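PDB 6XJ9: agarase from Pseudoalteromonas fuliginea, which probably hydrolyses agarose, the galactan of red algal cell walls, as a glycoside hydrolase of family GH50. Local coordinates for residues F89-E94 and L107-I112; Y117-N122 and A133-H138. One frame throughout, in Å; residues are numbered along the deposited sequence.

Contact 1: residues F89-E94 and L107-I112; sequences FNLAFE and LDISDI
Leu-91 and Phe-93 face Ile-109 and Leu-107 across the interior of the CBM-like domain, where strands 89-97 and 103-111 probably belong to opposing layers of a beta sandwich, as in many carbohydrate-binding modules. The backbones stand apart, with 10.5 Å between the CA atoms of Leu-91 and Ile-109, and side chains alone bridge the gap. Leu-91 and Ile-109 meet tip to tip, CD2 of the leucine lying 3.8 Å from CD1 of the isoleucine. Ile-109 can reach this far because its CG1 is anti to the carbonyl carbon (chi1 -52°), which sends the longer branch inward. Beside this pair, Leu-107 forks at the far end of the Phe-93 ring: its CD1 approaches Phe-93 CZ at 3.7 Å, and its CD2 approaches Phe-93 CE1 at 3.8 Å. The methyl CD1 comes in obliquely to the ring plane. Ile-188 of strand 185-193 fills in against Leu-91, Phe-93 and Leu-107, while Ile-206 of strand 199-210 packs on Leu-91 and Phe-93.

In contrast to this tight interior, Glu-94, Asp-108 and Ser-110, which take no part in the contact, are partly exposed and carry polar groups. Ser-110 OG hydrogen-bonds Asn-116 OD1, Asp-108 OD2 accepts from Asn-116 ND2, and on the other strand Glu-94 OE1 pairs with Ser-205 OG. The two strands thus present an apolar side to each other and keep these polar side chains for neighbouring strands and turns. With no hydrogen bond across the contact, the two strands are held here by van der Waals packing and hydrophobic burial.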
ATOM      1  N   PHE A  89       3.786   4.618  36.336  1.00 31.99           N
ATOM      2  CA  PHE A  89       3.661   3.272  35.804  1.00 30.63           C
ATOM      3  C   PHE A  89       2.695   3.253  34.621  1.00 28.79           C
ATOM      4  O   PHE A  89       1.952   4.206  34.409  1.00 26.06           O
ATOM      5  CB  PHE A  89       3.234   2.300  36.909  1.00 31.95           C
ATOM      6  CG  PHE A  89       1.829   2.475  37.431  1.00 33.45           C
ATOM      7  CD1 PHE A  89       1.509   3.517  38.290  1.00 33.26           C
ATOM      8  CD2 PHE A  89       0.832   1.568  37.098  1.00 34.28           C
ATOM      9  CE1 PHE A  89       0.214   3.671  38.765  1.00 35.12           C
ATOM     10  CE2 PHE A  89      -0.459   1.713  37.589  1.00 33.78           C
ATOM     11  CZ  PHE A  89      -0.766   2.763  38.423  1.00 33.27           C
ATOM     12  N   ASN A  90       2.714   2.139  33.879  1.00 28.35           N
ATOM     13  CA  ASN A  90       1.829   1.942  32.742  1.00 28.78           C
ATOM     14  C   ASN A  90       1.210   0.547  32.792  1.00 30.11           C
ATOM     15  O   ASN A  90       1.736  -0.366  33.431  1.00 31.95           O
ATOM     16  CB  ASN A  90       2.542   2.188  31.406  1.00 25.98           C
ATOM     17  CG  ASN A  90       3.686   1.232  31.155  1.00 26.98           C
ATOM     18  OD1 ASN A  90       3.477   0.125  30.666  1.00 26.43           O
ATOM     19  ND2 ASN A  90       4.901   1.654  31.476  1.00 26.53           N
ATOM     20  N   LEU A  91       0.085   0.416  32.090  1.00 27.69           N
ATOM     21  CA  LEU A  91      -0.630  -0.831  31.906  1.00 27.27           C
ATOM     22  C   LEU A  91      -0.357  -1.319  30.483  1.00 27.10           C
ATOM     23  O   LEU A  91      -0.573  -0.582  29.519  1.00 26.92           O
ATOM     24  CB  LEU A  91      -2.117  -0.531  32.129  1.00 26.60           C
ATOM     25  CG  LEU A  91      -3.105  -1.631  31.738  1.00 27.87           C
ATOM     26  CD1 LEU A  91      -2.902  -2.880  32.584  1.00 28.47           C
ATOM     27  CD2 LEU A  91      -4.535  -1.124  31.869  1.00 28.12           C
ATOM     28  N   ALA A  92       0.128  -2.560  30.361  1.00 26.61           N
ATOM     29  CA  ALA A  92       0.670  -3.029  29.095  1.00 27.76           C
ATOM     30  C   ALA A  92      -0.022  -4.318  28.669  1.00 27.46           C
ATOM     31  O   ALA A  92      -0.252  -5.201  29.496  1.00 27.79           O
ATOM     32  CB  ALA A  92       2.154  -3.236  29.238  1.00 24.75           C
ATOM     33  N   PHE A  93      -0.330  -4.412  27.370  1.00 27.11           N
ATOM     34  CA  PHE A  93      -0.952  -5.592  26.791  1.00 26.34           C
ATOM     35  C   PHE A  93      -0.055  -6.149  25.690  1.00 26.63           C
ATOM     36  O   PHE A  93       0.376  -5.415  24.802  1.00 25.33           O
ATOM     37  CB  PHE A  93      -2.320  -5.241  26.196  1.00 27.02           C
ATOM     38  CG  PHE A  93      -3.331  -4.660  27.155  1.00 27.81           C
ATOM     39  CD1 PHE A  93      -3.232  -3.346  27.588  1.00 28.60           C
ATOM     40  CD2 PHE A  93      -4.398  -5.420  27.613  1.00 28.78           C
ATOM     41  CE1 PHE A  93      -4.170  -2.806  28.460  1.00 29.07           C
ATOM     42  CE2 PHE A  93      -5.334  -4.880  28.487  1.00 28.08           C
ATOM     43  CZ  PHE A  93      -5.220  -3.574  28.909  1.00 27.09           C
ATOM     44  N   GLU A  94       0.209  -7.456  25.742  1.00 27.60           N
ATOM     45  CA  GLU A  94       0.925  -8.117  24.665  1.00 29.08           C
ATOM     46  C   GLU A  94      -0.088  -8.805  23.754  1.00 28.26           C
ATOM     47  O   GLU A  94      -0.765  -9.745  24.181  1.00 28.69           O
ATOM     48  CB  GLU A  94       1.948  -9.103  25.223  1.00 33.62           C
ATOM     49  CG  GLU A  94       3.309  -8.483  25.441  1.00 37.92           C
ATOM     50  CD  GLU A  94       4.382  -9.517  25.728  1.00 41.74           C
ATOM     51  OE1 GLU A  94       4.341 -10.111  26.827  1.00 43.55           O
ATOM     52  OE2 GLU A  94       5.230  -9.747  24.841  1.00 43.06           O
ATOM     53  N   LEU A 107      -9.946   0.699  24.657  1.00 23.62           N
ATOM     54  CA  LEU A 107      -9.573   0.295  25.997  1.00 24.02           C
ATOM     55  C   LEU A 107     -10.265   1.232  26.981  1.00 25.67           C
ATOM     56  O   LEU A 107      -9.924   2.413  27.061  1.00 27.12           O
ATOM     57  CB  LEU A 107      -8.045   0.329  26.127  1.00 23.76           C
ATOM     58  CG  LEU A 107      -7.485   0.283  27.550  1.00 24.08           C
ATOM     59  CD1 LEU A 107      -7.868  -1.012  28.246  1.00 24.65           C
ATOM     60  CD2 LEU A 107      -5.968   0.442  27.532  1.00 24.43           C
ATOM     61  N   ASP A 108     -11.271   0.695  27.680  1.00 24.60           N
ATOM     62  CA  ASP A 108     -11.986   1.446  28.698  1.00 26.73           C
ATOM     63  C   ASP A 108     -11.621   0.901  30.075  1.00 26.80           C
ATOM     64  O   ASP A 108     -11.684  -0.304  30.311  1.00 26.19           O
ATOM     65  CB  ASP A 108     -13.495   1.448  28.469  1.00 25.90           C
ATOM     66  CG  ASP A 108     -13.895   2.268  27.264  1.00 27.13           C
ATOM     67  OD1 ASP A 108     -13.754   1.756  26.133  1.00 26.09           O
ATOM     68  OD2 ASP A 108     -14.330   3.412  27.469  1.00 26.27           O
ATOM     69  N   ILE A 109     -11.178   1.813  30.944  1.00 29.16           N
ATOM     70  CA  ILE A 109     -10.874   1.522  32.336  1.00 29.48           C
ATOM     71  C   ILE A 109     -11.841   2.341  33.193  1.00 31.07           C
ATOM     72  O   ILE A 109     -11.992   3.544  32.981  1.00 31.01           O
ATOM     73  CB  ILE A 109      -9.394   1.828  32.639  1.00 28.54           C
ATOM     74  CG1 ILE A 109      -8.452   1.143  31.643  1.00 27.26           C
ATOM     75  CG2 ILE A 109      -9.044   1.466  34.076  1.00 29.68           C
ATOM     76  CD1 ILE A 109      -7.047   1.713  31.616  1.00 28.56           C
ATOM     77  N   SER A 110     -12.518   1.657  34.123  1.00 32.10           N
ATOM     78  CA  SER A 110     -13.565   2.225  34.963  1.00 34.88           C
ATOM     79  C   SER A 110     -13.208   2.017  36.434  1.00 36.20           C
ATOM     80  O   SER A 110     -12.698   0.959  36.802  1.00 34.78           O
ATOM     81  CB  SER A 110     -14.910   1.593  34.656  1.00 36.11           C
ATOM     82  OG  SER A 110     -15.181   1.578  33.259  1.00 35.91           O
ATOM     83  N   ASP A 111     -13.523   3.022  37.263  1.00 37.35           N
ATOM     84  CA  ASP A 111     -13.178   3.011  38.677  1.00 39.53           C
ATOM     85  C   ASP A 111     -14.425   2.823  39.542  1.00 42.38           C
ATOM     86  O   ASP A 111     -15.550   2.832  39.040  1.00 42.53           O
ATOM     87  CB  ASP A 111     -12.393   4.263  39.083  1.00 36.59           C
ATOM     88  CG  ASP A 111     -13.175   5.563  38.986  1.00 38.94           C
ATOM     89  OD1 ASP A 111     -14.430   5.511  39.025  1.00 37.57           O
ATOM     90  OD2 ASP A 111     -12.518   6.627  38.867  1.00 38.65           O
ATOM     91  N   ILE A 112     -14.189   2.704  40.858  1.00 41.92           N
ATOM     92  CA  ILE A 112     -15.191   2.371  41.864  1.00 42.70           C
ATOM     93  C   ILE A 112     -16.264   3.455  41.919  1.00 44.32           C
ATOM     94  O   ILE A 112     -17.349   3.224  42.447  1.00 44.62           O
ATOM     95  CB  ILE A 112     -14.534   2.167  43.248  1.00 41.16           C
ATOM     96  CG1 ILE A 112     -13.647   3.348  43.647  1.00 40.64           C
ATOM     97  CG2 ILE A 112     -13.763   0.861  43.307  1.00 40.70           C
TER

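Contact 2: residues Y117-N122 and A133-H138; sequences YTRSVN and AKLDGH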
ATOM      1  N   TYR A 117     -12.626   5.973  31.385  1.00 33.84           N
ATOM      2  CA  TYR A 117     -11.808   6.609  30.363  1.00 32.53           C
ATOM      3  C   TYR A 117     -11.548   5.660  29.195  1.00 31.17           C
ATOM      4  O   TYR A 117     -11.248   4.489  29.406  1.00 30.80           O
ATOM      5  CB  TYR A 117     -10.494   7.157  30.920  1.00 30.10           C
ATOM      6  CG  TYR A 117      -9.822   8.109  29.963  1.00 30.52           C
ATOM      7  CD1 TYR A 117     -10.293   9.405  29.813  1.00 30.34           C
ATOM      8  CD2 TYR A 117      -8.750   7.710  29.174  1.00 27.37           C
ATOM      9  CE1 TYR A 117      -9.707  10.292  28.923  1.00 29.90           C
ATOM     10  CE2 TYR A 117      -8.154   8.585  28.277  1.00 27.69           C
ATOM     11  CZ  TYR A 117      -8.632   9.880  28.158  1.00 28.50           C
ATOM     12  OH  TYR A 117      -8.071  10.766  27.287  1.00 31.44           O
ATOM     13  N   THR A 118     -11.610   6.219  27.975  1.00 30.44           N
ATOM     14  CA  THR A 118     -11.464   5.487  26.724  1.00 29.36           C
ATOM     15  C   THR A 118     -10.132   5.830  26.052  1.00 27.92           C
ATOM     16  O   THR A 118      -9.863   6.998  25.770  1.00 26.76           O
ATOM     17  CB  THR A 118     -12.624   5.822  25.780  1.00 29.32           C
ATOM     18  OG1 THR A 118     -13.854   5.591  26.471  1.00 26.12           O
ATOM     19  CG2 THR A 118     -12.582   5.031  24.489  1.00 28.97           C
ATOM     20  N   ARG A 119      -9.320   4.792  25.794  1.00 26.38           N
ATOM     21  CA  ARG A 119      -8.153   4.856  24.918  1.00 25.44           C
ATOM     22  C   ARG A 119      -8.397   3.929  23.723  1.00 25.76           C
ATOM     23  O   ARG A 119      -9.323   3.123  23.761  1.00 25.82           O
ATOM     24  CB  ARG A 119      -6.884   4.474  25.688  1.00 26.44           C
ATOM     25  CG  ARG A 119      -6.515   5.424  26.824  1.00 26.30           C
ATOM     26  CD  ARG A 119      -5.558   4.800  27.824  1.00 26.19           C
ATOM     27  NE  ARG A 119      -5.086   5.777  28.803  1.00 27.41           N
ATOM     28  CZ  ARG A 119      -5.555   5.928  30.042  1.00 29.45           C
ATOM     29  NH1 ARG A 119      -6.540   5.166  30.496  1.00 28.68           N
ATOM     30  NH2 ARG A 119      -5.040   6.858  30.822  1.00 29.98           N
ATOM     31  N   SER A 120      -7.601   4.066  22.647  1.00 23.73           N
ATOM     32  CA  SER A 120      -7.777   3.271  21.438  1.00 22.43           C
ATOM     33  C   SER A 120      -6.444   3.072  20.714  1.00 21.41           C
ATOM     34  O   SER A 120      -5.577   3.936  20.745  1.00 22.47           O
ATOM     35  CB  SER A 120      -8.806   3.894  20.517  1.00 23.76           C
ATOM     36  OG  SER A 120      -9.074   3.036  19.413  1.00 24.38           O
ATOM     37  N   VAL A 121      -6.296   1.933  20.034  1.00 21.74           N
ATOM     38  CA  VAL A 121      -5.120   1.694  19.211  1.00 20.82           C
ATOM     39  C   VAL A 121      -5.471   0.689  18.116  1.00 20.51           C
ATOM     40  O   VAL A 121      -6.401  -0.101  18.268  1.00 19.39           O
ATOM     41  CB  VAL A 121      -3.915   1.231  20.057  1.00 21.02           C
ATOM     42  CG1 VAL A 121      -4.073  -0.199  20.552  1.00 20.91           C
ATOM     43  CG2 VAL A 121      -2.604   1.381  19.300  1.00 20.28           C
ATOM     44  N   ASN A 122      -4.718   0.724  17.011  1.00 20.07           N
ATOM     45  CA  ASN A 122      -4.855  -0.293  15.985  1.00 20.75           C
ATOM     46  C   ASN A 122      -3.871  -1.429  16.266  1.00 20.76           C
ATOM     47  O   ASN A 122      -2.717  -1.166  16.576  1.00 21.06           O
ATOM     48  CB  ASN A 122      -4.688   0.282  14.575  1.00 19.43           C
ATOM     49  CG  ASN A 122      -4.912  -0.765  13.499  1.00 19.89           C
ATOM     50  OD1 ASN A 122      -4.046  -1.599  13.244  1.00 19.38           O
ATOM     51  ND2 ASN A 122      -6.068  -0.733  12.855  1.00 18.38           N
ATOM     52  N   ALA A 133      -0.504   1.996  28.069  1.00 24.57           N
ATOM     53  CA  ALA A 133      -1.199   3.207  28.453  1.00 25.28           C
ATOM     54  C   ALA A 133      -0.668   3.648  29.814  1.00 27.68           C
ATOM     55  O   ALA A 133      -0.795   2.909  30.786  1.00 27.78           O
ATOM     56  CB  ALA A 133      -2.681   2.917  28.504  1.00 26.94           C
ATOM     57  N   LYS A 134      -0.045   4.832  29.862  1.00 27.69           N
ATOM     58  CA  LYS A 134       0.488   5.384  31.100  1.00 30.38           C
ATOM     59  C   LYS A 134      -0.681   5.736  32.011  1.00 31.12           C
ATOM     60  O   LYS A 134      -1.616   6.406  31.583  1.00 30.67           O
ATOM     61  CB  LYS A 134       1.305   6.657  30.841  1.00 29.34           C
ATOM     62  CG  LYS A 134       2.677   6.471  30.201  1.00 27.62           C
ATOM     63  CD  LYS A 134       3.309   7.785  29.755  1.00 28.64           C
ATOM     64  CE  LYS A 134       2.508   8.505  28.694  1.00 28.90           C
ATOM     65  NZ  LYS A 134       3.350   9.309  27.775  1.00 27.71           N
ATOM     66  N   LEU A 135      -0.625   5.273  33.264  1.00 33.00           N
ATOM     67  CA  LEU A 135      -1.720   5.514  34.191  1.00 34.14           C
ATOM     68  C   LEU A 135      -1.335   6.609  35.180  1.00 34.07           C
ATOM     69  O   LEU A 135      -2.206   7.220  35.787  1.00 36.28           O
ATOM     70  CB  LEU A 135      -2.106   4.200  34.888  1.00 32.89           C
ATOM     71  CG  LEU A 135      -2.818   3.191  33.983  1.00 32.43           C
ATOM     72  CD1 LEU A 135      -3.257   1.944  34.740  1.00 30.88           C
ATOM     73  CD2 LEU A 135      -4.002   3.836  33.282  1.00 31.59           C
ATOM     74  N   ASP A 136      -0.026   6.855  35.308  1.00 34.97           N
ATOM     75  CA  ASP A 136       0.514   7.832  36.242  1.00 35.97           C
ATOM     76  C   ASP A 136       1.922   8.213  35.795  1.00 34.33           C
ATOM     77  O   ASP A 136       2.662   7.372  35.292  1.00 33.73           O
ATOM     78  CB  ASP A 136       0.538   7.289  37.676  1.00 35.60           C
ATOM     79  CG  ASP A 136       1.212   8.220  38.677  1.00 35.33           C
ATOM     80  OD1 ASP A 136       0.539   9.138  39.178  1.00 35.99           O
ATOM     81  OD2 ASP A 136       2.414   8.020  38.938  1.00 35.63           O
ATOM     82  N   GLY A 137       2.267   9.490  35.977  1.00 37.40           N
ATOM     83  CA  GLY A 137       3.620   9.967  35.736  1.00 41.69           C
ATOM     84  C   GLY A 137       3.783  10.577  34.346  1.00 43.55           C
ATOM     85  O   GLY A 137       2.843  10.584  33.549  1.00 43.52           O
ATOM     86  N   HIS A 138       4.995  11.087  34.079  1.00 41.75           N
ATOM     87  CA  HIS A 138       5.360  11.636  32.780  1.00 44.04           C
ATOM     88  C   HIS A 138       4.447  12.813  32.431  1.00 43.30           C
ATOM     89  O   HIS A 138       4.267  13.713  33.251  1.00 42.92           O
ATOM     90  CB  HIS A 138       5.468  10.512  31.727  1.00 42.46           C
ATOM     91  CG  HIS A 138       6.662   9.630  31.904  1.00 41.59           C
ATOM     92  ND1 HIS A 138       7.247   8.957  30.849  1.00 39.70           N
ATOM     93  CD2 HIS A 138       7.399   9.320  32.996  1.00 42.78           C
ATOM     94  CE1 HIS A 138       8.279   8.260  31.286  1.00 41.32           C
ATOM     95  NE2 HIS A 138       8.399   8.466  32.601  1.00 39.86           N
TER
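Arg-119 reaches from strand 116-123 past Ala-133, with one face of its guanidinium against Leu-135. An aliphatic approach brings Arg-119 CD to 3.5 Å from Ala-133 CB, and the same methyl touches Arg-119 NE at 3.7 Å. Farther out, Leu-135 CD2 sits over one face of the guanidinium, 4.0 Å from both Arg-119 NH1 and Arg-119 NH2. Arg-119 NH2 also lies 3.5 Å from Lys-134 O, obliquely and without forming a hydrogen bond. The arginine chain spans this distance because it is extended from CG to NE (chi3 173°).

Around this first shell, Tyr-117 of the same strand lays its CD2 3.6 Å above the opposite guanidinium face, offset toward the rim, so that tyrosine and leucine sandwich the flat group. Leu-135 is braced in turn by Phe-89 and Leu-91 of strand 89-97. Lys-134 directs its amine elsewhere, to a salt bridge with Asp-139 and a hydrogen bond with Thr-163. Across these segments, then, the methylene chain of Arg-119 packs on Ala-133, while its charged guanidinium lies between a leucine methyl and a tyrosine ring carbon; the nearby Lys-134 carbonyl probably eases that charge a little.

How the contacts relate
Contacts 1 and 2 are adjoining pieces of the same CBM-like domain, their centres about 7 Å apart. Their strands are paired: 103-111 runs antiparallel to 116-123, with a probable hydrogen bond of 2.7 Å between Leu-107 N and Arg-119 O, and 89-97 runs antiparallel to 128-134. The apolar interior of contact 1 leads directly into contact 2, since Ile-109 CD1 packs 3.7 Å from Arg-119 NH1. Both contacts lie away from the middle of the chain, about 26 Å and 21 Å from its centre respectively. From segment 117-122, Asn-122 ND2 hydrogen-bonds His-685 O, linking this N-terminal domain to a distant part of the sequence.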